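Local coordinates for protein L-ornithine N(5)-monooxygenase (Pseudomonas aeruginosa, PDB 3S5W) that hydroxylates the side-chain amine of L-ornithine with FAD, NADPH and O2, the first step towards the hydroxamate groups of the siderophore pyoverdin, at residues Gln50-Ala55 with Arg435-Ser440; Val104-Lys109 with Leu133-Ser138; Arg295-Tyr300 with Phe417-His422; Asp399-Thr404 with Lys409-Ala414. All coordinates share one frame; numbering follows the deposited sequence.

Contact 1. Residues Gln50-Ala55 with Arg435-Ser440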
loop_
_atom_site.group_PDB
_atom_site.type_symbol
_atom_site.label_atom_id
_atom_site.label_comp_id
_atom_site.label_asym_id
_atom_site.label_seq_id
_atom_site.Cartn_x
_atom_site.Cartn_y
_atom_site.Cartn_z
ATOM N N GLN A 50 -9.982 -2.199 20.956
ATOM C CA GLN A 50 -10.698 -3.279 21.657
ATOM C C GLN A 50 -9.949 -3.815 22.897
ATOM O O GLN A 50 -10.592 -4.128 23.921
ATOM C CB GLN A 50 -11.089 -4.419 20.699
ATOM C CG GLN A 50 -11.674 -5.643 21.402
ATOM C CD GLN A 50 -12.118 -6.729 20.447
ATOM O OE1 GLN A 50 -13.305 -6.848 20.135
ATOM N NE2 GLN A 50 -11.171 -7.525 19.967
ATOM N N GLU A 51 -8.608 -3.913 22.816
ATOM C CA GLU A 51 -7.783 -4.314 23.981
ATOM C C GLU A 51 -7.833 -3.329 25.135
ATOM O O GLU A 51 -7.755 -3.733 26.290
ATOM C CB GLU A 51 -6.300 -4.537 23.606
ATOM C CG GLU A 51 -6.101 -5.638 22.553
ATOM C CD GLU A 51 -4.614 -5.963 22.225
ATOM O OE1 GLU A 51 -3.697 -5.232 22.680
ATOM O OE2 GLU A 51 -4.386 -6.971 21.502
ATOM N N ARG A 52 -7.944 -2.046 24.813
ATOM C CA ARG A 52 -7.981 -0.988 25.812
ATOM C C ARG A 52 -9.362 -0.788 26.454
ATOM O O ARG A 52 -9.452 -0.206 27.537
ATOM C CB ARG A 52 -7.516 0.325 25.196
ATOM C CG ARG A 52 -6.047 0.384 24.830
ATOM C CD ARG A 52 -5.673 1.741 24.277
ATOM N NE ARG A 52 -4.234 1.876 24.003
ATOM C CZ ARG A 52 -3.295 2.186 24.900
ATOM N NH1 ARG A 52 -3.616 2.405 26.164
ATOM N NH2 ARG A 52 -2.019 2.292 24.528
ATOM N N ALA A 53 -10.408 -1.286 25.788
ATOM C CA ALA A 53 -11.805 -1.032 26.140
ATOM C C ALA A 53 -12.184 -1.453 27.563
ATOM O O ALA A 53 -12.817 -0.671 28.274
ATOM C CB ALA A 53 -12.755 -1.665 25.114
ATOM N N GLN A 54 -11.790 -2.654 27.993
ATOM C CA GLN A 54 -12.128 -3.093 29.361
ATOM C C GLN A 54 -11.573 -2.151 30.434
ATOM O O GLN A 54 -12.328 -1.663 31.278
ATOM C CB GLN A 54 -11.732 -4.545 29.631
ATOM C CG GLN A 54 -12.837 -5.305 30.403
ATOM C CD GLN A 54 -12.303 -6.355 31.363
ATOM O OE1 GLN A 54 -11.090 -6.572 31.469
ATOM N NE2 GLN A 54 -13.215 -7.019 32.072
ATOM N N ALA A 55 -10.281 -1.841 30.365
ATOM C CA ALA A 55 -9.664 -0.987 31.371
ATOM C C ALA A 55 -9.991 0.501 31.237
ATOM O O ALA A 55 -10.004 1.206 32.240
ATOM C CB ALA A 55 -8.164 -1.197 31.415
ATOM N N ARG A 435 2.305 0.803 16.272
ATOM C CA ARG A 435 1.628 2.052 15.900
ATOM C C ARG A 435 0.172 2.078 16.396
ATOM O O ARG A 435 -0.313 3.118 16.869
ATOM C CB ARG A 435 1.688 2.259 14.395
ATOM C CG ARG A 435 1.132 3.589 13.926
ATOM C CD ARG A 435 1.599 3.863 12.513
ATOM N NE ARG A 435 0.836 3.179 11.463
ATOM C CZ ARG A 435 1.346 2.878 10.274
ATOM N NH1 ARG A 435 2.634 3.100 10.045
ATOM N NH2 ARG A 435 0.587 2.348 9.321
ATOM N N ALA A 436 -0.521 0.941 16.300
ATOM C CA ALA A 436 -1.895 0.849 16.775
ATOM C C ALA A 436 -1.969 1.141 18.282
ATOM O O ALA A 436 -2.874 1.850 18.741
ATOM C CB ALA A 436 -2.463 -0.535 16.492
ATOM N N GLU A 437 -1.029 0.579 19.042
ATOM C CA GLU A 437 -0.971 0.813 20.488
ATOM C C GLU A 437 -0.672 2.292 20.757
ATOM O O GLU A 437 -1.233 2.893 21.681
ATOM C CB GLU A 437 0.113 -0.041 21.128
ATOM C CG GLU A 437 0.281 0.206 22.628
ATOM C CD GLU A 437 1.000 -0.937 23.317
ATOM O OE1 GLU A 437 2.172 -1.186 22.976
ATOM O OE2 GLU A 437 0.384 -1.588 24.192
ATOM N N GLU A 438 0.180 2.887 19.934
ATOM C CA GLU A 438 0.556 4.285 20.130
ATOM C C GLU A 438 -0.589 5.273 19.796
ATOM O O GLU A 438 -0.871 6.198 20.581
ATOM C CB GLU A 438 1.809 4.623 19.344
ATOM C CG GLU A 438 3.075 3.914 19.905
ATOM C CD GLU A 438 4.309 4.106 19.021
ATOM O OE1 GLU A 438 4.164 4.583 17.874
ATOM O OE2 GLU A 438 5.427 3.767 19.469
ATOM N N ILE A 439 -1.243 5.068 18.657
ATOM C CA ILE A 439 -2.383 5.917 18.278
ATOM C C ILE A 439 -3.568 5.709 19.237
ATOM O O ILE A 439 -4.187 6.688 19.667
ATOM C CB ILE A 439 -2.800 5.689 16.825
ATOM C CG1 ILE A 439 -1.667 6.098 15.879
ATOM C CG2 ILE A 439 -4.091 6.469 16.511
ATOM C CD1 ILE A 439 -1.907 5.734 14.446
ATOM N N SER A 440 -3.876 4.454 19.580
ATOM C CA SER A 440 -4.994 4.187 20.480
ATOM C C SER A 440 -4.754 4.808 21.883
ATOM O O SER A 440 -5.684 5.385 22.460
ATOM C CB SER A 440 -5.379 2.706 20.543
ATOM O OG SER A 440 -4.356 1.945 21.137
#
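The guanidinium group of R52 reaches out from helix 40-56 and meets helix 432-447 with one edge, pairing with S440 and with the backbone of E437. Its CG lies anti to the carbonyl carbon (chi1 -69°), and the chain runs extended from there to NE, which gives the length needed to bridge helices whose nearest CA atoms here, those of R52 and S440, are 8.0 Å apart. NE of R52 donates to OG of S440 over 2.9 Å, with the hydroxyl almost in the guanidinium plane. NH2 of R52 donates to the carbonyl O of E437 at 3.0 Å, a bond tilted somewhat from both planes. S440 suits its place because a small hydroxyl can serve two helices: OG accepts from R52 and donates to O of A436, 2.8 Å away in the preceding turn. That carbonyl also takes the helical bond from N of S440, the two donors arriving from opposite faces of its plane. The side chain of E437 crosses R52 at about a right angle. OE2 of E437 stays 4.6 Å from NH2 of R52, well out of the guanidinium plane, so the attraction is at most a general electrostatic one. NH1 of R52 bonds Q56 on its own helix. This is a helix-to-helix contact in which one arginine bonds a serine hydroxyl and a main-chain carbonyl, joining the first helix of the FAD-binding Rossmann-type domain to the C-terminal helix.

Contact 2. Residues Val104-Lys109 with Leu133-Ser138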
loop_
_atom_site.group_PDB
_atom_site.type_symbol
_atom_site.label_atom_id
_atom_site.label_comp_id
_atom_site.label_asym_id
_atom_site.label_seq_id
_atom_site.Cartn_x
_atom_site.Cartn_y
_atom_site.Cartn_z
ATOM N N VAL A 104 -1.007 -16.962 13.550
ATOM C CA VAL A 104 -0.975 -18.366 14.026
ATOM C C VAL A 104 -2.374 -18.788 14.501
ATOM O O VAL A 104 -2.836 -19.885 14.201
ATOM C CB VAL A 104 0.133 -18.607 15.054
ATOM C CG1 VAL A 104 0.111 -20.051 15.598
ATOM C CG2 VAL A 104 1.485 -18.319 14.438
ATOM N N ASN A 105 -3.064 -17.902 15.213
ATOM C CA ASN A 105 -4.411 -18.263 15.671
ATOM C C ASN A 105 -5.385 -18.419 14.515
ATOM O O ASN A 105 -6.204 -19.349 14.492
ATOM C CB ASN A 105 -4.957 -17.322 16.737
ATOM C CG ASN A 105 -6.091 -17.987 17.518
ATOM O OD1 ASN A 105 -5.937 -19.116 17.971
ATOM N ND2 ASN A 105 -7.236 -17.320 17.610
ATOM N N TYR A 106 -5.255 -17.523 13.524
ATOM C CA TYR A 106 -6.006 -17.601 12.305
ATOM C C TYR A 106 -5.869 -18.991 11.648
ATOM O O TYR A 106 -6.878 -19.611 11.276
ATOM C CB TYR A 106 -5.588 -16.448 11.359
ATOM C CG TYR A 106 -5.835 -16.759 9.915
ATOM C CD1 TYR A 106 -4.796 -17.189 9.089
ATOM C CD2 TYR A 106 -7.108 -16.635 9.366
ATOM C CE1 TYR A 106 -5.031 -17.510 7.774
ATOM C CE2 TYR A 106 -7.346 -16.936 8.026
ATOM C CZ TYR A 106 -6.308 -17.367 7.242
ATOM O OH TYR A 106 -6.532 -17.673 5.924
ATOM N N LEU A 107 -4.631 -19.482 11.532
ATOM C CA LEU A 107 -4.388 -20.822 10.966
ATOM C C LEU A 107 -5.047 -21.918 11.802
ATOM O O LEU A 107 -5.667 -22.835 11.257
ATOM C CB LEU A 107 -2.877 -21.110 10.874
ATOM C CG LEU A 107 -2.089 -20.242 9.875
ATOM C CD1 LEU A 107 -0.582 -20.568 10.089
ATOM C CD2 LEU A 107 -2.560 -20.530 8.447
ATOM N N HIS A 108 -4.914 -21.800 13.112
ATOM C CA HIS A 108 -5.471 -22.800 14.013
ATOM C C HIS A 108 -7.004 -22.836 13.917
ATOM O O HIS A 108 -7.611 -23.896 13.872
ATOM C CB HIS A 108 -5.031 -22.515 15.454
ATOM C CG HIS A 108 -5.644 -23.451 16.446
ATOM N ND1 HIS A 108 -5.163 -24.726 16.656
ATOM C CD2 HIS A 108 -6.736 -23.326 17.227
ATOM C CE1 HIS A 108 -5.919 -25.336 17.548
ATOM N NE2 HIS A 108 -6.882 -24.510 17.909
ATOM N N LYS A 109 -7.615 -21.659 13.870
ATOM C CA LYS A 109 -9.071 -21.543 13.675
ATOM C C LYS A 109 -9.573 -22.101 12.351
ATOM O O LYS A 109 -10.741 -22.488 12.264
ATOM C CB LYS A 109 -9.533 -20.087 13.835
ATOM C CG LYS A 109 -9.378 -19.536 15.272
ATOM C CD LYS A 109 -10.319 -20.210 16.282
ATOM C CE LYS A 109 -11.562 -19.366 16.485
ATOM N NZ LYS A 109 -12.248 -19.748 17.747
ATOM N N LEU A 133 -6.667 -11.131 6.684
ATOM C CA LEU A 133 -7.157 -9.778 6.952
ATOM C C LEU A 133 -8.690 -9.723 6.963
ATOM O O LEU A 133 -9.277 -9.079 7.840
ATOM C CB LEU A 133 -6.610 -8.812 5.898
ATOM C CG LEU A 133 -5.111 -8.563 6.049
ATOM C CD1 LEU A 133 -4.641 -7.743 4.868
ATOM C CD2 LEU A 133 -4.737 -7.827 7.381
ATOM N N ARG A 134 -9.308 -10.393 5.987
ATOM C CA ARG A 134 -10.788 -10.454 5.910
ATOM C C ARG A 134 -11.333 -11.155 7.148
ATOM O O ARG A 134 -12.325 -10.728 7.728
ATOM C CB ARG A 134 -11.210 -11.185 4.649
ATOM C CG ARG A 134 -10.996 -10.326 3.401
ATOM C CD ARG A 134 -11.183 -11.090 2.104
ATOM N NE ARG A 134 -12.428 -11.849 2.087
ATOM C CZ ARG A 134 -13.603 -11.380 1.682
ATOM N NH1 ARG A 134 -13.722 -10.133 1.229
ATOM N NH2 ARG A 134 -14.669 -12.170 1.732
ATOM N N TRP A 135 -10.664 -12.225 7.570
ATOM C CA TRP A 135 -11.106 -12.955 8.751
ATOM C C TRP A 135 -11.016 -12.070 10.003
ATOM O O TRP A 135 -11.968 -12.010 10.773
ATOM C CB TRP A 135 -10.320 -14.254 8.927
ATOM C CG TRP A 135 -10.649 -14.994 10.205
ATOM C CD1 TRP A 135 -11.736 -15.804 10.436
ATOM C CD2 TRP A 135 -9.884 -14.986 11.416
ATOM N NE1 TRP A 135 -11.687 -16.302 11.715
ATOM C CE2 TRP A 135 -10.561 -15.820 12.340
ATOM C CE3 TRP A 135 -8.687 -14.349 11.815
ATOM C CZ2 TRP A 135 -10.083 -16.034 13.646
ATOM C CZ3 TRP A 135 -8.207 -14.562 13.102
ATOM C CH2 TRP A 135 -8.897 -15.407 14.004
ATOM N N VAL A 136 -9.904 -11.354 10.186
ATOM C CA VAL A 136 -9.767 -10.469 11.335
ATOM C C VAL A 136 -10.865 -9.374 11.282
ATOM O O VAL A 136 -11.518 -9.142 12.290
ATOM C CB VAL A 136 -8.380 -9.822 11.436
ATOM C CG1 VAL A 136 -8.324 -8.771 12.568
ATOM C CG2 VAL A 136 -7.300 -10.912 11.735
ATOM N N ALA A 137 -11.000 -8.707 10.131
ATOM C CA ALA A 137 -11.942 -7.585 9.946
ATOM C C ALA A 137 -13.399 -8.001 10.226
ATOM O O ALA A 137 -14.156 -7.198 10.754
ATOM C CB ALA A 137 -11.817 -6.989 8.525
ATOM N N SER A 138 -13.762 -9.242 9.893
ATOM C CA SER A 138 -15.090 -9.809 10.165
ATOM C C SER A 138 -15.439 -9.886 11.663
ATOM O O SER A 138 -16.586 -10.190 12.000
ATOM C CB SER A 138 -15.253 -11.205 9.526
ATOM O OG SER A 138 -14.648 -12.183 10.359
#
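Y106 and W135 meet where two helical segments, 104-109 and 133-137, pass at 89° with their axes 10.9 Å apart. The CA atoms of this pair are the nearest across the contact, at 7.8 Å, and the large indole of W135 fills the wide gap between the backbones. With CG anti to the backbone N (chi1 175°), W135 extends towards the other helix and presents one face to Y106. CA of Y106 sits over that face, 4.2 Å from the centroid of the six-membered ring, in a CH-pi contact. CB of Y106 touches CZ3 of W135 at 3.7 Å, and CD2 of Y106 lies above the same indole, towards its rim. The two side chains run side by side but point opposite ways; their ring planes, 56° apart, form neither a parallel stack nor a T. K109 adds its aliphatic part, CG lying 3.9 Å from CZ2 of W135, while its amine leads away, as suits a lysine at the surface. The OH of Y106 is bonded to D131, in helix 126-137, and to R112, just ahead of helix 113-119. H110 meets W135 edge-to-face. This is near-perpendicular helix packing around an aromatic cluster, within the helical part inserted between strands 61-65 and 144-146 of the FAD-binding domain.

Contact 3. Residues Arg295-Tyr300 with Phe417-His422; sequences RLLREY and FSQASH
L297 turns its CG anti to the carbonyl carbon (chi1 -67°), sending both methyls towards Q419, whose own CG lies anti to the backbone N (chi1 177°) and whose chain, extended beyond CG, crosses the leucine at a slant. This is a small surface contact between helices: L297, near the end of helix 290-299, rests on the first residues of the short helix 419-422. Leucine suits the place because its fork spans two neighbouring residues. One branch, CD1, lies 3.9 Å from CA of A420, where the small alanine directs its methyl away and lets the backbone be approached. No hydrogen bond joins the segments. Q419 divides its side chain by character, offering its methylene to the leucine while NE2 bonds OH of Y305, a residue of the NADP(+) site; the bound NADP itself is about 8 Å from the Q419 side chain at the nearest atoms. I285 of helix 279-287 also packs on L297. CD2 of L297 meets CG of Q419 at 4.0 Å, and CD1 of L297 touches the carbonyl O of Q419 at 3.7 Å.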
loop_
_atom_site.group_PDB
_atom_site.type_symbol
_atom_site.label_atom_id
_atom_site.label_comp_id
_atom_site.label_asym_id
_atom_site.label_seq_id
_atom_site.Cartn_x
_atom_site.Cartn_y
_atom_site.Cartn_z
ATOM N N ARG A 295 19.192 11.250 4.872
ATOM C CA ARG A 295 20.375 10.407 4.642
ATOM C C ARG A 295 20.078 8.915 4.958
ATOM O O ARG A 295 20.385 8.028 4.144
ATOM C CB ARG A 295 21.584 10.900 5.475
ATOM C CG ARG A 295 22.933 10.314 4.996
ATOM C CD ARG A 295 24.060 10.327 6.042
ATOM N NE ARG A 295 23.748 9.637 7.303
ATOM C CZ ARG A 295 23.677 8.311 7.489
ATOM N NH1 ARG A 295 23.847 7.453 6.488
ATOM N NH2 ARG A 295 23.400 7.842 8.697
ATOM N N LEU A 296 19.515 8.658 6.137
ATOM C CA LEU A 296 19.087 7.293 6.532
ATOM C C LEU A 296 18.134 6.687 5.507
ATOM O O LEU A 296 18.312 5.536 5.088
ATOM C CB LEU A 296 18.459 7.281 7.929
ATOM C CG LEU A 296 19.388 7.507 9.136
ATOM C CD1 LEU A 296 18.575 7.996 10.344
ATOM C CD2 LEU A 296 20.234 6.242 9.468
ATOM N N LEU A 297 17.165 7.478 5.046
ATOM C CA LEU A 297 16.190 6.956 4.068
ATOM C C LEU A 297 16.823 6.630 2.727
ATOM O O LEU A 297 16.451 5.628 2.099
ATOM C CB LEU A 297 14.971 7.886 3.927
ATOM C CG LEU A 297 14.112 7.951 5.195
ATOM C CD1 LEU A 297 13.204 9.200 5.203
ATOM C CD2 LEU A 297 13.271 6.681 5.384
ATOM N N ARG A 298 17.763 7.476 2.276
ATOM C CA ARG A 298 18.544 7.207 1.078
ATOM C C ARG A 298 19.401 5.931 1.258
ATOM O O ARG A 298 19.421 5.062 0.367
ATOM C CB ARG A 298 19.454 8.405 0.794
ATOM C CG ARG A 298 19.875 8.622 -0.658
ATOM C CD ARG A 298 20.010 10.154 -0.975
ATOM N NE ARG A 298 20.837 10.855 0.021
ATOM C CZ ARG A 298 20.455 11.894 0.770
ATOM N NH1 ARG A 298 19.245 12.432 0.646
ATOM N NH2 ARG A 298 21.302 12.401 1.649
ATOM N N GLU A 299 20.105 5.831 2.395
ATOM C CA GLU A 299 20.982 4.672 2.661
ATOM C C GLU A 299 20.228 3.334 2.555
ATOM O O GLU A 299 20.756 2.347 2.065
ATOM C CB GLU A 299 21.629 4.775 4.049
ATOM C CG GLU A 299 22.718 3.679 4.320
ATOM C CD GLU A 299 23.287 3.691 5.754
ATOM O OE1 GLU A 299 23.125 4.705 6.473
ATOM O OE2 GLU A 299 23.899 2.669 6.185
ATOM N N TYR A 300 19.008 3.307 3.080
ATOM C CA TYR A 300 18.230 2.062 3.185
ATOM C C TYR A 300 17.096 1.977 2.162
ATOM O O TYR A 300 16.170 1.185 2.323
ATOM C CB TYR A 300 17.686 1.925 4.613
ATOM C CG TYR A 300 18.759 1.582 5.641
ATOM C CD1 TYR A 300 19.115 0.252 5.874
ATOM C CD2 TYR A 300 19.416 2.587 6.367
ATOM C CE1 TYR A 300 20.100 -0.085 6.796
ATOM C CE2 TYR A 300 20.396 2.261 7.313
ATOM C CZ TYR A 300 20.734 0.921 7.519
ATOM O OH TYR A 300 21.696 0.564 8.445
ATOM N N PHE A 417 1.642 8.070 6.108
ATOM C CA PHE A 417 2.003 9.337 5.447
ATOM C C PHE A 417 3.212 10.009 6.068
ATOM O O PHE A 417 3.453 11.214 5.874
ATOM C CB PHE A 417 0.767 10.269 5.433
ATOM C CG PHE A 417 -0.263 9.784 4.480
ATOM C CD1 PHE A 417 -0.210 10.175 3.139
ATOM C CD2 PHE A 417 -1.211 8.825 4.880
ATOM C CE1 PHE A 417 -1.118 9.665 2.205
ATOM C CE2 PHE A 417 -2.134 8.311 3.954
ATOM C CZ PHE A 417 -2.087 8.729 2.612
ATOM N N SER A 418 3.954 9.244 6.862
ATOM C CA SER A 418 5.000 9.850 7.650
ATOM C C SER A 418 6.315 9.073 7.572
ATOM O O SER A 418 7.077 9.064 8.512
ATOM C CB SER A 418 4.518 10.036 9.097
ATOM O OG SER A 418 3.991 8.819 9.597
ATOM N N GLN A 419 6.580 8.455 6.428
ATOM C CA GLN A 419 7.903 7.850 6.194
ATOM C C GLN A 419 9.066 8.830 6.472
ATOM O O GLN A 419 10.069 8.431 7.090
ATOM C CB GLN A 419 8.003 7.305 4.779
ATOM C CG GLN A 419 9.381 6.712 4.421
ATOM C CD GLN A 419 9.371 6.187 3.023
ATOM O OE1 GLN A 419 9.796 6.871 2.089
ATOM N NE2 GLN A 419 8.831 4.991 2.847
ATOM N N ALA A 420 8.917 10.087 6.031
ATOM C CA ALA A 420 9.996 11.095 6.211
ATOM C C ALA A 420 10.457 11.250 7.661
ATOM O O ALA A 420 11.638 11.489 7.918
ATOM C CB ALA A 420 9.612 12.470 5.600
ATOM N N SER A 421 9.549 11.068 8.605
ATOM C CA SER A 421 9.863 11.266 10.025
ATOM C C SER A 421 9.912 9.988 10.864
ATOM O O SER A 421 10.482 9.976 11.959
ATOM C CB SER A 421 8.845 12.231 10.649
ATOM O OG SER A 421 7.501 11.793 10.462
ATOM N N HIS A 422 9.238 8.943 10.406
ATOM C CA HIS A 422 9.071 7.727 11.222
ATOM C C HIS A 422 9.726 6.486 10.603
ATOM O O HIS A 422 9.768 5.446 11.239
ATOM C CB HIS A 422 7.570 7.414 11.416
ATOM C CG HIS A 422 6.861 8.393 12.294
ATOM N ND1 HIS A 422 6.429 8.075 13.565
ATOM C CD2 HIS A 422 6.524 9.686 12.089
ATOM C CE1 HIS A 422 5.817 9.127 14.090
ATOM N NE2 HIS A 422 5.877 10.121 13.221
#

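Contact 4. Residues Asp399-Thr404 with Lys409-Ala414; sequences DYRLQT and KVAIYA. With PO4 (phosphate ion), chain G.
L402 and Y400 hold their backbones tightly to strand 411-414. N of L402 donates to O of I412 at 2.9 Å, and N of A414 donates to O of Y400 at 3.1 Å, both nearly along the C=O axis. Between these bonds R401 and Y413 form a single beta bridge, with CA atoms 4.3 Å apart. The branched side chains of L402 and I412 meet on one flank, CD1 to CG2 at 4.1 Å. Strand 411-414 also pairs in parallel with strand 183-186 in the sheet of the FAD-binding domain, and the loop 399-404 joins it through the bridge. CG of R401 lies over one face of the Y413 ring, near its rim, while OH of Y413 bonds S442. Farther out the contact turns polar and wet: CB of A411 lies over one face of the R401 guanidinium, whose edge meets a phosphate probably taken from the crystallisation liquor. NH1 of R401 donates to O1 of the phosphate at 2.8 Å and NH2 of R401 to its O2 at 2.9 Å; H446 is a further partner of the ion. A water joins NE of R401, O of L402 and N of I412.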
loop_
_atom_site.group_PDB
_atom_site.type_symbol
_atom_site.label_atom_id
_atom_site.label_comp_id
_atom_site.label_asym_id
_atom_site.label_seq_id
_atom_site.Cartn_x
_atom_site.Cartn_y
_atom_site.Cartn_z
ATOM N N ASP A 399 3.268 10.623 17.942
ATOM C CA ASP A 399 2.042 9.809 18.053
ATOM C C ASP A 399 1.106 9.818 16.819
ATOM O O ASP A 399 -0.038 9.363 16.900
ATOM C CB ASP A 399 1.264 10.194 19.330
ATOM C CG ASP A 399 0.718 11.638 19.277
ATOM O OD1 ASP A 399 1.101 12.383 18.350
ATOM O OD2 ASP A 399 -0.081 12.002 20.165
ATOM N N TYR A 400 1.601 10.333 15.699
ATOM C CA TYR A 400 0.919 10.342 14.397
ATOM C C TYR A 400 -0.220 11.386 14.312
ATOM O O TYR A 400 -0.996 11.373 13.381
ATOM C CB TYR A 400 0.426 8.938 13.984
ATOM C CG TYR A 400 1.563 7.947 13.929
ATOM C CD1 TYR A 400 2.355 7.842 12.772
ATOM C CD2 TYR A 400 1.867 7.137 15.036
ATOM C CE1 TYR A 400 3.443 6.931 12.702
ATOM C CE2 TYR A 400 2.950 6.218 14.980
ATOM C CZ TYR A 400 3.726 6.135 13.792
ATOM O OH TYR A 400 4.786 5.251 13.704
ATOM N N ARG A 401 -0.243 12.305 15.269
ATOM C CA ARG A 401 -1.256 13.358 15.306
ATOM C C ARG A 401 -0.769 14.580 14.532
ATOM O O ARG A 401 0.365 15.046 14.740
ATOM C CB ARG A 401 -1.546 13.721 16.765
ATOM C CG ARG A 401 -2.731 14.636 16.888
ATOM C CD ARG A 401 -3.173 14.680 18.293
ATOM N NE ARG A 401 -4.079 15.798 18.483
ATOM C CZ ARG A 401 -4.521 16.180 19.670
ATOM N NH1 ARG A 401 -4.127 15.523 20.762
ATOM N NH2 ARG A 401 -5.365 17.209 19.760
ATOM N N LEU A 402 -1.615 15.053 13.609
ATOM C CA LEU A 402 -1.380 16.265 12.822
ATOM C C LEU A 402 -1.410 17.463 13.759
ATOM O O LEU A 402 -2.348 17.608 14.535
ATOM C CB LEU A 402 -2.467 16.455 11.738
ATOM C CG LEU A 402 -2.692 15.387 10.662
ATOM C CD1 LEU A 402 -3.361 15.965 9.406
ATOM C CD2 LEU A 402 -1.375 14.743 10.293
ATOM N N GLN A 403 -0.377 18.295 13.701
ATOM C CA GLN A 403 -0.349 19.490 14.541
ATOM C C GLN A 403 -1.304 20.536 13.967
ATOM O O GLN A 403 -1.254 20.861 12.777
ATOM C CB GLN A 403 1.080 20.051 14.758
ATOM C CG GLN A 403 1.182 21.289 15.733
ATOM C CD GLN A 403 0.440 21.138 17.107
ATOM O OE1 GLN A 403 -0.686 20.618 17.196
ATOM N NE2 GLN A 403 1.076 21.635 18.169
ATOM N N THR A 404 -2.196 21.010 14.829
ATOM C CA THR A 404 -3.158 22.062 14.493
ATOM C C THR A 404 -2.938 23.276 15.413
ATOM O O THR A 404 -2.354 23.137 16.488
ATOM C CB THR A 404 -4.613 21.564 14.661
ATOM O OG1 THR A 404 -4.927 21.439 16.048
ATOM C CG2 THR A 404 -4.844 20.210 13.985
ATOM N N LYS A 409 -9.839 21.784 18.416
ATOM C CA LYS A 409 -9.919 21.013 19.660
ATOM C C LYS A 409 -10.014 19.496 19.403
ATOM O O LYS A 409 -9.994 18.690 20.344
ATOM C CB LYS A 409 -11.142 21.452 20.475
ATOM C CG LYS A 409 -11.219 22.959 20.773
ATOM C CD LYS A 409 -10.314 23.356 21.937
ATOM C CE LYS A 409 -10.937 22.939 23.273
ATOM N NZ LYS A 409 -10.026 23.206 24.410
ATOM N N VAL A 410 -10.162 19.128 18.134
ATOM C CA VAL A 410 -10.300 17.727 17.739
ATOM C C VAL A 410 -8.915 17.169 17.412
ATOM O O VAL A 410 -8.003 17.925 17.064
ATOM C CB VAL A 410 -11.225 17.558 16.517
ATOM C CG1 VAL A 410 -12.648 17.949 16.869
ATOM C CG2 VAL A 410 -10.724 18.371 15.345
ATOM N N ALA A 411 -8.780 15.850 17.523
ATOM C CA ALA A 411 -7.523 15.160 17.204
ATOM C C ALA A 411 -7.675 14.493 15.839
ATOM O O ALA A 411 -8.672 13.807 15.593
ATOM C CB ALA A 411 -7.197 14.131 18.295
ATOM N N ILE A 412 -6.708 14.730 14.950
ATOM C CA ILE A 412 -6.654 14.075 13.643
ATOM C C ILE A 412 -5.331 13.291 13.528
ATOM O O ILE A 412 -4.255 13.856 13.709
ATOM C CB ILE A 412 -6.738 15.097 12.498
ATOM C CG1 ILE A 412 -8.002 15.990 12.682
ATOM C CG2 ILE A 412 -6.710 14.378 11.127
ATOM C CD1 ILE A 412 -7.969 17.259 11.902
ATOM N N TYR A 413 -5.440 11.997 13.250
ATOM C CA TYR A 413 -4.257 11.135 13.089
ATOM C C TYR A 413 -4.185 10.673 11.633
ATOM O O TYR A 413 -5.205 10.605 10.943
ATOM C CB TYR A 413 -4.370 9.929 14.023
ATOM C CG TYR A 413 -4.442 10.273 15.489
ATOM C CD1 TYR A 413 -5.662 10.594 16.101
ATOM C CD2 TYR A 413 -3.300 10.255 16.284
ATOM C CE1 TYR A 413 -5.729 10.903 17.470
ATOM C CE2 TYR A 413 -3.367 10.548 17.652
ATOM C CZ TYR A 413 -4.597 10.878 18.233
ATOM O OH TYR A 413 -4.664 11.183 19.584
ATOM N N ALA A 414 -2.976 10.359 11.157
ATOM C CA ALA A 414 -2.807 9.814 9.818
ATOM C C ALA A 414 -1.832 8.640 9.873
ATOM O O ALA A 414 -0.866 8.707 10.592
ATOM C CB ALA A 414 -2.309 10.883 8.869
HETATM P P PO4 G . -5.279 18.074 23.150
HETATM O O1 PO4 G . -5.241 16.556 23.137
HETATM O O2 PO4 G . -6.300 18.564 22.139
HETATM O O3 PO4 G . -5.652 18.537 24.538
HETATM O O4 PO4 G . -3.918 18.644 22.802
HETATM O O HOH W 1 -4.848 16.827 15.684
#

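How the contacts relate
Contact 1 closes the longest loop, from helix 40-56 to the C-terminal helix 432-447, and the other three are nested inside it. Inside that loop contact 2 comes first, and contact 3 follows, with contact 4 nested within its loop. Contacts 1 and 4 have centres about 17 Å apart and touch through Y400, which packs on R435, E438 and I439. The same tyrosine stacks on H422 of contact 3, although the centres of contacts 3 and 4 are about 20 Å apart. Contact 2 touches none of the others; its centre is about 19 Å from that of contact 1. Contacts 1, 2 and 4 tie together parts of the FAD-binding side, and contact 3 lies nearer the NADP(+) site.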